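Heptaprenyl diphosphate synthase (HEPPP synthase) subunit 1 family protein (Staphylococcus aureus, PDB 5H9D) forms one subunit of a two-component heptaprenyl diphosphate synthase, pairing with a farnesyl pyrophosphate synthetase-type chain, and probably helps it make the heptaprenyl chain. Local coordinates at residues S24-G32 with L49-H57; L107-A115 with K166-K174. All blocks are in the same frame, centred on the assembly; numbering follows the deposited sequence.

Interaction 1: S24-G32 with L49-H57; sequences SININHRLG and LTIDTSMRH
An N-capped helix start and the loop leading into it lie along one flank of helix 43-65, with Asn-28, the N-cap residue of helix 29-32, resting on Arg-56. The Asn-28 side chain works in two directions. Its OD1 takes the N-H of Leu-31 at 2.8 Å, with the donor almost in line with the C=O bond, while CB and ND2 lie over a face of the Arg-56 guanidinium. There CB is 3.5 Å from Arg-56 NH1 and ND2 is 3.6 Å from Arg-56 NH2; the amide and guanidinium planes are 37° apart, so this is not a flat stack. Arg-56 is itself turned back along its own helix by a bend at chi3 (-51°), which brings NH1 and NH2 end-on to Asp-52. NH1 meets Asp-52 OD1 at 2.6 Å, and NH2 reaches OD2 on its syn side. That salt bridge should hold the guanidinium in place beneath Asn-28. The same carboxylate is met by Leu-31, coming from the opposite direction, with CD2 3.7 Å from Asp-52 CG. Leu-49 spans the middle of the contact: its CD1 lies 3.7 Å from the backbone oxygen of Asn-28, and its CD2 turns to Ile-27 CG2. Toward residue 24 the contact is mostly between carbon atoms. The methyl groups Ile-25 CG2 and Thr-53 CG2 meet at 3.8 Å, since the Thr-53 hydroxyl is turned back to Leu-49 O of its own helix. Last comes a CH-pi contact, Ile-25 CG1 standing 4.2 Å from the centroid of the His-57 ring, over its face. No hydrogen bond joins the two segments. This is an asparagine N-cap at the start of a short helix, packed with its preceding loop against a long helix in an all-helical subunit of the terpene synthase clan.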
loop_
_atom_site.group_PDB
_atom_site.type_symbol
_atom_site.label_atom_id
_atom_site.label_comp_id
_atom_site.label_asym_id
_atom_site.label_seq_id
_atom_site.Cartn_x
_atom_site.Cartn_y
_atom_site.Cartn_z
ATOM N N SER C 24 -12.777 -6.857 -13.928
ATOM C CA SER C 24 -13.826 -7.851 -13.614
ATOM C C SER C 24 -14.225 -8.100 -12.155
ATOM O O SER C 24 -15.230 -7.581 -11.675
ATOM C CB SER C 24 -13.437 -9.212 -14.209
ATOM O OG SER C 24 -12.764 -9.093 -15.450
ATOM N N ILE C 25 -13.458 -8.960 -11.487
ATOM C CA ILE C 25 -13.661 -9.351 -10.085
ATOM C C ILE C 25 -14.629 -10.520 -9.813
ATOM O O ILE C 25 -15.784 -10.276 -9.479
ATOM C CB ILE C 25 -14.159 -8.172 -9.202
ATOM C CG1 ILE C 25 -13.257 -6.955 -9.352
ATOM C CG2 ILE C 25 -14.143 -8.585 -7.745
ATOM C CD1 ILE C 25 -13.725 -5.763 -8.578
ATOM N N ASN C 26 -14.173 -11.775 -9.935
ATOM C CA ASN C 26 -15.033 -12.928 -9.625
ATOM C C ASN C 26 -15.115 -13.006 -8.102
ATOM O O ASN C 26 -14.107 -12.892 -7.423
ATOM C CB ASN C 26 -14.432 -14.238 -10.125
ATOM C CG ASN C 26 -14.163 -14.237 -11.613
ATOM O OD1 ASN C 26 -14.626 -13.361 -12.353
ATOM N ND2 ASN C 26 -13.416 -15.237 -12.068
ATOM N N ILE C 27 -16.306 -13.213 -7.556
ATOM C CA ILE C 27 -16.445 -13.283 -6.110
ATOM C C ILE C 27 -16.814 -14.659 -5.583
ATOM O O ILE C 27 -17.792 -14.798 -4.874
ATOM C CB ILE C 27 -17.502 -12.275 -5.603
ATOM C CG1 ILE C 27 -17.113 -10.853 -6.007
ATOM C CG2 ILE C 27 -17.608 -12.341 -4.084
ATOM C CD1 ILE C 27 -18.097 -9.775 -5.528
ATOM N N ASN C 28 -16.037 -15.677 -5.926
ATOM C CA ASN C 28 -16.285 -17.051 -5.450
ATOM C C ASN C 28 -17.599 -17.193 -4.673
ATOM O O ASN C 28 -17.630 -17.045 -3.441
ATOM C CB ASN C 28 -15.113 -17.506 -4.566
ATOM C CG ASN C 28 -15.251 -18.941 -4.086
ATOM O OD1 ASN C 28 -16.176 -19.277 -3.351
ATOM N ND2 ASN C 28 -14.316 -19.796 -4.497
ATOM N N HIS C 29 -18.671 -17.486 -5.405
ATOM C CA HIS C 29 -20.005 -17.636 -4.830
ATOM C C HIS C 29 -20.128 -18.733 -3.768
ATOM O O HIS C 29 -20.687 -18.491 -2.694
ATOM C CB HIS C 29 -21.022 -17.860 -5.949
ATOM C CG HIS C 29 -21.253 -16.653 -6.809
ATOM N ND1 HIS C 29 -21.827 -15.493 -6.331
ATOM C CD2 HIS C 29 -20.980 -16.424 -8.117
ATOM C CE1 HIS C 29 -21.897 -14.603 -7.306
ATOM N NE2 HIS C 29 -21.391 -15.143 -8.400
ATOM N N ARG C 30 -19.621 -19.928 -4.063
ATOM C CA ARG C 30 -19.649 -21.035 -3.104
ATOM C C ARG C 30 -19.320 -20.609 -1.664
ATOM O O ARG C 30 -20.169 -20.685 -0.782
ATOM C CB ARG C 30 -18.651 -22.114 -3.518
ATOM C CG ARG C 30 -19.209 -23.177 -4.415
ATOM C CD ARG C 30 -20.109 -24.137 -3.663
ATOM N NE ARG C 30 -20.812 -25.024 -4.588
ATOM C CZ ARG C 30 -21.734 -24.627 -5.470
ATOM N NH1 ARG C 30 -22.087 -23.345 -5.561
ATOM N NH2 ARG C 30 -22.304 -25.515 -6.277
ATOM N N LEU C 31 -18.077 -20.176 -1.442
ATOM C CA LEU C 31 -17.607 -19.755 -0.119
ATOM C C LEU C 31 -18.572 -18.799 0.559
ATOM O O LEU C 31 -18.737 -18.840 1.782
ATOM C CB LEU C 31 -16.217 -19.101 -0.217
ATOM C CG LEU C 31 -15.616 -18.457 1.047
ATOM C CD1 LEU C 31 -15.488 -19.462 2.192
ATOM C CD2 LEU C 31 -14.256 -17.881 0.682
ATOM N N GLY C 32 -19.187 -17.927 -0.236
ATOM C CA GLY C 32 -20.158 -17.007 0.324
ATOM C C GLY C 32 -21.369 -17.841 0.707
ATOM O O GLY C 32 -21.952 -17.682 1.780
ATOM N N LEU C 49 -14.560 -13.229 3.041
ATOM C CA LEU C 49 -14.850 -13.330 1.610
ATOM C C LEU C 49 -14.087 -12.228 0.810
ATOM O O LEU C 49 -13.734 -12.425 -0.368
ATOM C CB LEU C 49 -16.370 -13.255 1.376
ATOM C CG LEU C 49 -16.888 -13.346 -0.076
ATOM C CD1 LEU C 49 -16.586 -14.719 -0.739
ATOM C CD2 LEU C 49 -18.368 -13.076 -0.050
ATOM N N THR C 50 -13.802 -11.097 1.468
ATOM C CA THR C 50 -13.069 -9.995 0.828
ATOM C C THR C 50 -11.586 -10.300 0.621
ATOM O O THR C 50 -11.031 -10.049 -0.448
ATOM C CB THR C 50 -13.098 -8.708 1.655
ATOM O OG1 THR C 50 -14.378 -8.552 2.268
ATOM C CG2 THR C 50 -12.822 -7.515 0.764
ATOM N N ILE C 51 -10.928 -10.814 1.651
ATOM C CA ILE C 51 -9.524 -11.106 1.492
ATOM C C ILE C 51 -9.335 -12.243 0.478
ATOM O O ILE C 51 -8.338 -12.280 -0.245
ATOM C CB ILE C 51 -8.846 -11.401 2.850
ATOM C CG1 ILE C 51 -7.339 -11.480 2.643
ATOM C CG2 ILE C 51 -9.370 -12.646 3.468
ATOM C CD1 ILE C 51 -6.732 -10.175 2.194
ATOM N N ASP C 52 -10.320 -13.133 0.396
ATOM C CA ASP C 52 -10.289 -14.234 -0.552
ATOM C C ASP C 52 -10.441 -13.648 -1.963
ATOM O O ASP C 52 -9.865 -14.157 -2.944
ATOM C CB ASP C 52 -11.446 -15.208 -0.246
ATOM C CG ASP C 52 -11.603 -16.326 -1.310
ATOM O OD1 ASP C 52 -12.390 -16.143 -2.265
ATOM O OD2 ASP C 52 -10.942 -17.391 -1.197
ATOM N N THR C 53 -11.207 -12.560 -2.050
ATOM C CA THR C 53 -11.476 -11.883 -3.319
ATOM C C THR C 53 -10.264 -11.127 -3.884
ATOM O O THR C 53 -9.885 -11.319 -5.051
ATOM C CB THR C 53 -12.680 -10.886 -3.181
ATOM O OG1 THR C 53 -13.842 -11.590 -2.731
ATOM C CG2 THR C 53 -13.002 -10.241 -4.504
ATOM N N SER C 54 -9.655 -10.262 -3.084
ATOM C CA SER C 54 -8.508 -9.529 -3.593
ATOM C C SER C 54 -7.438 -10.524 -4.026
ATOM O O SER C 54 -6.977 -10.495 -5.180
ATOM C CB SER C 54 -7.969 -8.562 -2.542
ATOM O OG SER C 54 -7.776 -9.205 -1.299
ATOM N N MET C 55 -7.083 -11.422 -3.107
ATOM C CA MET C 55 -6.088 -12.459 -3.352
ATOM C C MET C 55 -6.305 -13.209 -4.685
ATOM O O MET C 55 -5.389 -13.336 -5.498
ATOM C CB MET C 55 -6.098 -13.445 -2.184
ATOM C CG MET C 55 -5.648 -12.868 -0.828
ATOM S SD MET C 55 -3.920 -12.511 -0.831
ATOM C CE MET C 55 -3.898 -10.726 -1.243
ATOM N N ARG C 56 -7.522 -13.695 -4.925
ATOM C CA ARG C 56 -7.788 -14.407 -6.182
ATOM C C ARG C 56 -7.773 -13.459 -7.392
ATOM O O ARG C 56 -7.496 -13.887 -8.526
ATOM C CB ARG C 56 -9.122 -15.150 -6.109
ATOM C CG ARG C 56 -9.458 -15.882 -7.398
ATOM C CD ARG C 56 -10.700 -16.765 -7.292
ATOM N NE ARG C 56 -10.648 -17.652 -6.131
ATOM C CZ ARG C 56 -11.200 -17.363 -4.956
ATOM N NH1 ARG C 56 -11.852 -16.213 -4.804
ATOM N NH2 ARG C 56 -11.082 -18.211 -3.935
ATOM N N HIS C 57 -8.060 -12.171 -7.142
ATOM C CA HIS C 57 -8.063 -11.171 -8.202
ATOM C C HIS C 57 -6.653 -10.878 -8.646
ATOM O O HIS C 57 -6.377 -10.836 -9.833
ATOM C CB HIS C 57 -8.727 -9.882 -7.748
ATOM C CG HIS C 57 -9.032 -8.937 -8.874
ATOM N ND1 HIS C 57 -9.662 -9.344 -10.030
ATOM C CD2 HIS C 57 -8.830 -7.606 -9.008
ATOM C CE1 HIS C 57 -9.838 -8.307 -10.829
ATOM N NE2 HIS C 57 -9.343 -7.239 -10.230
#

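Interaction 2: L107-A115 with K166-K174; sequences LKSSLHHQA and KKYNQSEVK
Asp-59 OD2, on helix 43-65, is shared by Lys-108 and Lys-167, whose NZ atoms come within 4.1 Å of each other across the contact. Each ammonium group has its salt bridge with this aspartate, outside the two segments, which probably offsets their like charge. Lys-108 gets there on a side chain extended beyond CG, crossing Tyr-168 at about a right angle: its CG lies 3.9 Å from Tyr-168 CB and its CE 3.9 Å from Tyr-168 CD1. One helical turn further on, Leu-111 CD1 meets the ring at Tyr-168 CD2, 3.8 Å away, on the same side of its plane as Lys-108 CE. With chi1 at 59°, the ring is turned in between the backbone N and carbonyl carbon of Tyr-168, and its hydroxyl is hydrogen-bonded to Glu-129 OE1. Beyond the tyrosine the chain makes a type I turn, closed by Glu-172 N to Asn-169 O at 2.7 Å, and this turn faces the C-terminal end of helix 91-112. Gln-170 OE1 lies at the edge of the His-112 ring, 3.8 Å from CD2. The helix finishes in a Schellman motif with Gln-114, at positive phi, as its C-prime residue. Gln-114 then bends at chi2 to bring NE2 within 3.9 Å of Ser-171 CB, while Glu-172 approaches it from the opposite direction. The contact thus fits the C-terminal end of helix 91-112 to the loop before helix 174-180, with helix 43-65 supplying Asp-59, helix 118-140 packing on Leu-111 and Tyr-168, and the farnesyl pyrophosphate synthetase chain touching Lys-108 and His-112.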
loop_
_atom_site.group_PDB
_atom_site.type_symbol
_atom_site.label_atom_id
_atom_site.label_comp_id
_atom_site.label_asym_id
_atom_site.label_seq_id
_atom_site.Cartn_x
_atom_site.Cartn_y
_atom_site.Cartn_z
ATOM N N LEU C 107 2.912 -19.899 0.331
ATOM C CA LEU C 107 2.638 -21.136 -0.382
ATOM C C LEU C 107 2.503 -20.907 -1.882
ATOM O O LEU C 107 3.107 -21.639 -2.650
ATOM C CB LEU C 107 1.397 -21.834 0.170
ATOM C CG LEU C 107 1.536 -22.324 1.620
ATOM C CD1 LEU C 107 0.172 -22.695 2.193
ATOM C CD2 LEU C 107 2.471 -23.477 1.676
ATOM N N LYS C 108 1.736 -19.901 -2.317
ATOM C CA LYS C 108 1.611 -19.635 -3.761
ATOM C C LYS C 108 2.994 -19.373 -4.374
ATOM O O LYS C 108 3.298 -19.876 -5.457
ATOM C CB LYS C 108 0.683 -18.452 -4.046
ATOM C CG LYS C 108 -0.800 -18.760 -3.925
ATOM C CD LYS C 108 -1.692 -17.528 -4.014
ATOM C CE LYS C 108 -3.158 -17.917 -3.765
ATOM N NZ LYS C 108 -4.145 -16.764 -3.631
ATOM N N SER C 109 3.836 -18.609 -3.689
ATOM C CA SER C 109 5.180 -18.345 -4.203
ATOM C C SER C 109 5.943 -19.661 -4.383
ATOM O O SER C 109 6.628 -19.880 -5.397
ATOM C CB SER C 109 5.957 -17.447 -3.250
ATOM O OG SER C 109 7.251 -17.195 -3.753
ATOM N N SER C 110 5.828 -20.526 -3.384
ATOM C CA SER C 110 6.477 -21.804 -3.428
ATOM C C SER C 110 5.973 -22.637 -4.618
ATOM O O SER C 110 6.757 -23.319 -5.283
ATOM C CB SER C 110 6.237 -22.537 -2.100
ATOM O OG SER C 110 6.993 -21.968 -1.045
ATOM N N LEU C 111 4.670 -22.594 -4.884
ATOM C CA LEU C 111 4.101 -23.341 -6.016
ATOM C C LEU C 111 4.608 -22.766 -7.327
ATOM O O LEU C 111 5.062 -23.486 -8.202
ATOM C CB LEU C 111 2.558 -23.307 -6.002
ATOM C CG LEU C 111 1.900 -24.209 -4.945
ATOM C CD1 LEU C 111 0.396 -23.981 -4.930
ATOM C CD2 LEU C 111 2.229 -25.689 -5.246
ATOM N N HIS C 112 4.547 -21.455 -7.445
ATOM C CA HIS C 112 5.014 -20.800 -8.642
ATOM C C HIS C 112 6.482 -21.172 -8.928
ATOM O O HIS C 112 6.835 -21.454 -10.080
ATOM C CB HIS C 112 4.847 -19.272 -8.494
ATOM C CG HIS C 112 5.188 -18.504 -9.733
ATOM N ND1 HIS C 112 6.438 -17.964 -9.958
ATOM C CD2 HIS C 112 4.474 -18.272 -10.859
ATOM C CE1 HIS C 112 6.484 -17.441 -11.170
ATOM N NE2 HIS C 112 5.304 -17.616 -11.736
ATOM N N HIS C 113 7.321 -21.200 -7.891
ATOM C CA HIS C 113 8.736 -21.499 -8.072
ATOM C C HIS C 113 9.150 -22.973 -8.072
ATOM O O HIS C 113 10.311 -23.298 -7.762
ATOM C CB HIS C 113 9.577 -20.739 -7.037
ATOM C CG HIS C 113 9.592 -19.252 -7.241
ATOM N ND1 HIS C 113 8.756 -18.396 -6.556
ATOM C CD2 HIS C 113 10.299 -18.479 -8.103
ATOM C CE1 HIS C 113 8.944 -17.159 -6.993
ATOM N NE2 HIS C 113 9.874 -17.182 -7.931
ATOM N N GLN C 114 8.215 -23.851 -8.448
ATOM C CA GLN C 114 8.471 -25.290 -8.515
ATOM C C GLN C 114 9.319 -25.725 -7.308
ATOM O O GLN C 114 10.302 -26.467 -7.454
ATOM C CB GLN C 114 9.250 -25.639 -9.792
ATOM C CG GLN C 114 8.818 -24.926 -11.041
ATOM C CD GLN C 114 7.493 -25.407 -11.547
ATOM O OE1 GLN C 114 7.407 -26.396 -12.278
ATOM N NE2 GLN C 114 6.435 -24.716 -11.145
ATOM N N ALA C 115 8.948 -25.270 -6.118
ATOM C CA ALA C 115 9.721 -25.612 -4.937
ATOM C C ALA C 115 9.119 -26.673 -4.019
ATOM O O ALA C 115 9.771 -27.079 -3.081
ATOM C CB ALA C 115 10.003 -24.351 -4.148
ATOM N N LYS C 166 -6.958 -23.625 -10.743
ATOM C CA LYS C 166 -6.551 -22.628 -9.758
ATOM C C LYS C 166 -6.331 -21.201 -10.213
ATOM O O LYS C 166 -7.109 -20.327 -9.871
ATOM C CB LYS C 166 -5.268 -23.098 -9.086
ATOM C CG LYS C 166 -5.452 -24.232 -8.106
ATOM C CD LYS C 166 -6.321 -25.353 -8.646
ATOM C CE LYS C 166 -6.623 -26.346 -7.534
ATOM N NZ LYS C 166 -7.193 -25.644 -6.344
ATOM N N LYS C 167 -5.252 -20.991 -10.963
ATOM C CA LYS C 167 -4.807 -19.684 -11.480
ATOM C C LYS C 167 -3.443 -19.545 -10.824
ATOM O O LYS C 167 -2.484 -19.069 -11.440
ATOM C CB LYS C 167 -5.706 -18.517 -11.044
ATOM C CG LYS C 167 -5.543 -18.129 -9.587
ATOM C CD LYS C 167 -6.846 -17.620 -8.991
ATOM C CE LYS C 167 -6.685 -17.332 -7.500
ATOM N NZ LYS C 167 -6.182 -18.494 -6.715
ATOM N N TYR C 168 -3.372 -19.962 -9.557
ATOM C CA TYR C 168 -2.106 -19.953 -8.846
ATOM C C TYR C 168 -1.351 -21.233 -9.254
ATOM O O TYR C 168 -0.142 -21.375 -9.007
ATOM C CB TYR C 168 -2.302 -19.859 -7.316
ATOM C CG TYR C 168 -3.103 -20.956 -6.650
ATOM C CD1 TYR C 168 -4.389 -20.719 -6.179
ATOM C CD2 TYR C 168 -2.571 -22.226 -6.490
ATOM C CE1 TYR C 168 -5.125 -21.724 -5.574
ATOM C CE2 TYR C 168 -3.295 -23.244 -5.888
ATOM C CZ TYR C 168 -4.576 -22.997 -5.434
ATOM O OH TYR C 168 -5.317 -24.044 -4.908
ATOM N N ASN C 169 -2.072 -22.154 -9.902
ATOM C CA ASN C 169 -1.467 -23.386 -10.395
ATOM C C ASN C 169 -1.007 -23.121 -11.852
ATOM O O ASN C 169 -0.554 -24.022 -12.547
ATOM C CB ASN C 169 -2.461 -24.571 -10.317
ATOM C CG ASN C 169 -2.165 -25.546 -9.135
ATOM O OD1 ASN C 169 -3.009 -25.751 -8.259
ATOM N ND2 ASN C 169 -0.974 -26.154 -9.132
ATOM N N GLN C 170 -1.102 -21.863 -12.284
ATOM C CA GLN C 170 -0.685 -21.429 -13.630
ATOM C C GLN C 170 0.587 -22.100 -14.203
ATOM O O GLN C 170 0.581 -22.554 -15.335
ATOM C CB GLN C 170 -0.521 -19.881 -13.653
ATOM C CG GLN C 170 0.884 -19.356 -14.069
ATOM C CD GLN C 170 1.112 -17.838 -13.829
ATOM O OE1 GLN C 170 1.302 -17.374 -12.692
ATOM N NE2 GLN C 170 1.101 -17.070 -14.915
ATOM N N SER C 171 1.675 -22.164 -13.445
ATOM C CA SER C 171 2.901 -22.779 -13.960
ATOM C C SER C 171 2.885 -24.312 -13.996
ATOM O O SER C 171 3.906 -24.941 -14.292
ATOM C CB SER C 171 4.119 -22.308 -13.158
ATOM O OG SER C 171 4.778 -21.221 -13.791
ATOM N N GLU C 172 1.737 -24.908 -13.679
ATOM C CA GLU C 172 1.575 -26.365 -13.695
ATOM C C GLU C 172 0.457 -26.681 -14.716
ATOM O O GLU C 172 -0.496 -25.905 -14.846
ATOM C CB GLU C 172 1.231 -26.887 -12.281
ATOM C CG GLU C 172 2.437 -27.511 -11.528
ATOM C CD GLU C 172 2.983 -26.677 -10.343
ATOM O OE1 GLU C 172 2.522 -25.532 -10.106
ATOM O OE2 GLU C 172 3.896 -27.185 -9.646
ATOM N N VAL C 173 0.582 -27.785 -15.459
ATOM C CA VAL C 173 -0.419 -28.119 -16.478
ATOM C C VAL C 173 -1.661 -28.877 -15.974
ATOM O O VAL C 173 -1.613 -29.545 -14.946
ATOM C CB VAL C 173 0.230 -28.877 -17.691
ATOM C CG1 VAL C 173 0.665 -30.279 -17.293
ATOM C CG2 VAL C 173 -0.758 -28.904 -18.871
ATOM N N LYS C 174 -2.774 -28.737 -16.702
ATOM C CA LYS C 174 -4.048 -29.366 -16.339
ATOM C C LYS C 174 -3.831 -30.749 -15.769
ATOM O O LYS C 174 -4.165 -30.993 -14.619
ATOM C CB LYS C 174 -4.985 -29.470 -17.550
ATOM C CG LYS C 174 -5.305 -28.157 -18.257
ATOM C CD LYS C 174 -6.459 -27.393 -17.622
ATOM C CE LYS C 174 -6.772 -26.145 -18.465
ATOM N NZ LYS C 174 -7.813 -25.242 -17.892
#

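Overall arrangement
From the N terminus, the chain runs through helix 4-15 and a loop to residues 24-32; helix 43-65 then comes back against them in interaction 1, closing a short excursion of 16 residues. Interaction 2 opens only later: helix 91-112 ends, helices 118-140 and 150-153 follow, and the loop at 166-174 returns to that helix end, closing a longer excursion of 50 residues. The two are therefore in series, neither nested nor crossed, with centres about 19 Å apart. They nevertheless meet in space, where Lys-167 packs on Arg-56. Helix 43-65 serves both, as one partner of interaction 1 and as the source of Asp-59 for interaction 2.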